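Local coordinates for protein rhamnosidase B (Bacillus sp., PDB 2OKX) that hydrolyses the glycosidic bonds of terminal non-reducing alpha-L-rhamnose residues in alpha-L-rhamnosides, as a family 78 glycoside hydrolase, at residues A[283-287]-A[850-854]. Sequence-based numbering, arbitrary orientation.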
ATOM      1  N   GLY A 283       2.512 -28.879  -3.749  1.00 26.49           N
ATOM      2  CA  GLY A 283       2.093 -27.512  -3.515  1.00 25.42           C
ATOM      3  C   GLY A 283       2.135 -26.635  -4.750  1.00 26.67           C
ATOM      4  O   GLY A 283       2.936 -26.859  -5.658  1.00 25.97           O
ATOM      5  N   VAL A 284       1.252 -25.643  -4.790  1.00 24.36           N
ATOM      6  CA  VAL A 284       1.206 -24.709  -5.902  1.00 24.31           C
ATOM      7  C   VAL A 284       2.034 -23.504  -5.482  1.00 23.23           C
ATOM      8  O   VAL A 284       1.729 -22.847  -4.484  1.00 23.14           O
ATOM      9  CB  VAL A 284      -0.243 -24.255  -6.206  1.00 26.03           C
ATOM     10  CG1 VAL A 284      -0.242 -23.251  -7.351  1.00 25.32           C
ATOM     11  CG2 VAL A 284      -1.105 -25.466  -6.562  1.00 26.24           C
ATOM     12  N   GLN A 285       3.094 -23.230  -6.236  1.00 22.91           N
ATOM     13  CA  GLN A 285       3.977 -22.110  -5.940  1.00 24.16           C
ATOM     14  C   GLN A 285       3.160 -20.893  -5.528  1.00 22.17           C
ATOM     15  O   GLN A 285       2.155 -20.571  -6.158  1.00 22.57           O
ATOM     16  CB  GLN A 285       4.826 -21.783  -7.168  1.00 28.27           C
ATOM     17  CG  GLN A 285       5.779 -20.620  -6.982  1.00 34.24           C
ATOM     18  CD  GLN A 285       6.627 -20.385  -8.215  1.00 39.95           C
ATOM     19  OE1 GLN A 285       6.105 -20.192  -9.313  1.00 41.41           O
ATOM     20  NE2 GLN A 285       7.945 -20.402  -8.040  1.00 44.52           N
ATOM     21  N   PRO A 286       3.599 -20.181  -4.481  1.00 21.78           N
ATOM     22  CA  PRO A 286       4.805 -20.413  -3.679  1.00 21.68           C
ATOM     23  C   PRO A 286       4.670 -21.409  -2.527  1.00 22.09           C
ATOM     24  O   PRO A 286       5.620 -21.607  -1.770  1.00 24.67           O
ATOM     25  CB  PRO A 286       5.127 -19.021  -3.169  1.00 20.95           C
ATOM     26  CG  PRO A 286       3.746 -18.508  -2.840  1.00 21.24           C
ATOM     27  CD  PRO A 286       2.920 -18.944  -4.049  1.00 20.31           C
ATOM     28  N   GLU A 287       3.507 -22.031  -2.379  1.00 22.00           N
ATOM     29  CA  GLU A 287       3.309 -22.982  -1.282  1.00 23.19           C
ATOM     30  C   GLU A 287       4.088 -24.275  -1.483  1.00 22.75           C
ATOM     31  O   GLU A 287       4.393 -24.666  -2.605  1.00 21.81           O
ATOM     32  CB  GLU A 287       1.829 -23.340  -1.130  1.00 23.41           C
ATOM     33  CG  GLU A 287       0.886 -22.160  -1.049  1.00 22.56           C
ATOM     34  CD  GLU A 287      -0.564 -22.591  -0.960  1.00 25.61           C
ATOM     35  OE1 GLU A 287      -1.453 -21.732  -1.149  1.00 25.27           O
ATOM     36  OE2 GLU A 287      -0.816 -23.789  -0.694  1.00 24.28           O
ATOM     37  N   ARG A 850       5.106 -11.102  -9.043  1.00 31.54           N
ATOM     38  CA  ARG A 850       3.991 -11.919  -8.558  1.00 31.54           C
ATOM     39  C   ARG A 850       4.473 -13.289  -8.071  1.00 33.07           C
ATOM     40  O   ARG A 850       5.402 -13.865  -8.636  1.00 30.39           O
ATOM     41  CB  ARG A 850       2.926 -12.070  -9.652  1.00 31.05           C
ATOM     42  CG  ARG A 850       3.378 -12.804 -10.912  1.00 30.78           C
ATOM     43  CD  ARG A 850       2.388 -12.568 -12.056  1.00 32.73           C
ATOM     44  NE  ARG A 850       2.516 -11.221 -12.615  1.00 30.96           N
ATOM     45  CZ  ARG A 850       1.658 -10.665 -13.468  1.00 31.97           C
ATOM     46  NH1 ARG A 850       0.584 -11.329 -13.872  1.00 27.41           N
ATOM     47  NH2 ARG A 850       1.884  -9.440 -13.931  1.00 33.69           N
ATOM     48  N   SER A 851       3.837 -13.798  -7.016  1.00 32.96           N
ATOM     49  CA  SER A 851       4.213 -15.081  -6.418  1.00 35.13           C
ATOM     50  C   SER A 851       4.074 -16.301  -7.322  1.00 35.80           C
ATOM     51  O   SER A 851       4.803 -17.284  -7.161  1.00 36.61           O
ATOM     52  CB  SER A 851       3.408 -15.315  -5.136  1.00 33.80           C
ATOM     53  OG  SER A 851       3.709 -14.329  -4.166  1.00 36.61           O
ATOM     54  N   ASN A 852       3.132 -16.242  -8.258  1.00 36.52           N
ATOM     55  CA  ASN A 852       2.895 -17.339  -9.192  1.00 36.95           C
ATOM     56  C   ASN A 852       2.607 -16.743 -10.567  1.00 38.02           C
ATOM     57  O   ASN A 852       1.748 -15.872 -10.707  1.00 36.91           O
ATOM     58  CB  ASN A 852       1.704 -18.184  -8.722  1.00 36.49           C
ATOM     59  CG  ASN A 852       1.487 -19.423  -9.578  1.00 37.97           C
ATOM     60  OD1 ASN A 852       1.324 -19.334 -10.796  1.00 38.36           O
ATOM     61  ND2 ASN A 852       1.478 -20.589  -8.939  1.00 36.90           N
ATOM     62  N   PRO A 853       3.323 -17.212 -11.604  1.00 39.57           N
ATOM     63  CA  PRO A 853       3.155 -16.724 -12.976  1.00 40.73           C
ATOM     64  C   PRO A 853       1.754 -16.899 -13.562  1.00 41.13           C
ATOM     65  O   PRO A 853       1.421 -16.285 -14.577  1.00 41.68           O
ATOM     66  CB  PRO A 853       4.211 -17.511 -13.748  1.00 42.20           C
ATOM     67  CG  PRO A 853       4.252 -18.815 -13.007  1.00 41.25           C
ATOM     68  CD  PRO A 853       4.262 -18.348 -11.569  1.00 40.41           C
ATOM     69  N   ASP A 854       0.937 -17.737 -12.927  1.00 39.95           N
ATOM     70  CA  ASP A 854      -0.423 -17.971 -13.404  1.00 39.04           C
ATOM     71  C   ASP A 854      -1.387 -16.920 -12.860  1.00 36.64           C
ATOM     72  O   ASP A 854      -2.522 -16.809 -13.324  1.00 36.97           O
ATOM     73  CB  ASP A 854      -0.908 -19.366 -12.995  1.00 41.09           C
ATOM     74  CG  ASP A 854      -0.117 -20.480 -13.660  1.00 45.31           C
ATOM     75  OD1 ASP A 854      -0.078 -20.528 -14.908  1.00 46.40           O
ATOM     76  OD2 ASP A 854       0.464 -21.312 -12.932  1.00 48.47           O
TER
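N852 and Q285 link two surface loops, a type VIa1 beta turn (V284 to E287) of the beta domain D2 and a loop of the helical six-hairpin glycosidase domain, by one side-chain hydrogen bond; the other end of the same N852 amide forms an Asx turn. N852 ND2 donates to the backbone Q285 O over 2.9 Å with an N-H...O angle of 170°; the acceptor lies nearly in the plane of the amide, while the donor is tilted 26° from the carbonyl plane. CG1 of V284 packs against the same nitrogen, ND2 of N852, at 3.5 Å. Beside this bond the extended Q285 side chain, with CG anti to the backbone N (chi1 179°), reaches across the 851-853 backbone, nearly at right angles to it: its CG meets S851 O, and its OE1 comes to 3.4 Å from P853 CD. Next to it, P286 CD rests on S851 CB at 3.8 Å, a small methylene that suits close approach by the puckered proline ring; both residues also touch Y480. P286 is the cis-proline at the beta turn's third position, and E287 N closes that turn onto V284 O. Asparagine suits its place because one amide both donates and accepts: an alanine here would probably leave Q285 O without its cross-domain donor and the turn at 852-854 without its side-chain acceptor. In that turn D854 N gives its hydrogen to N852 OD1 at 2.7 Å, in the carbonyl plane.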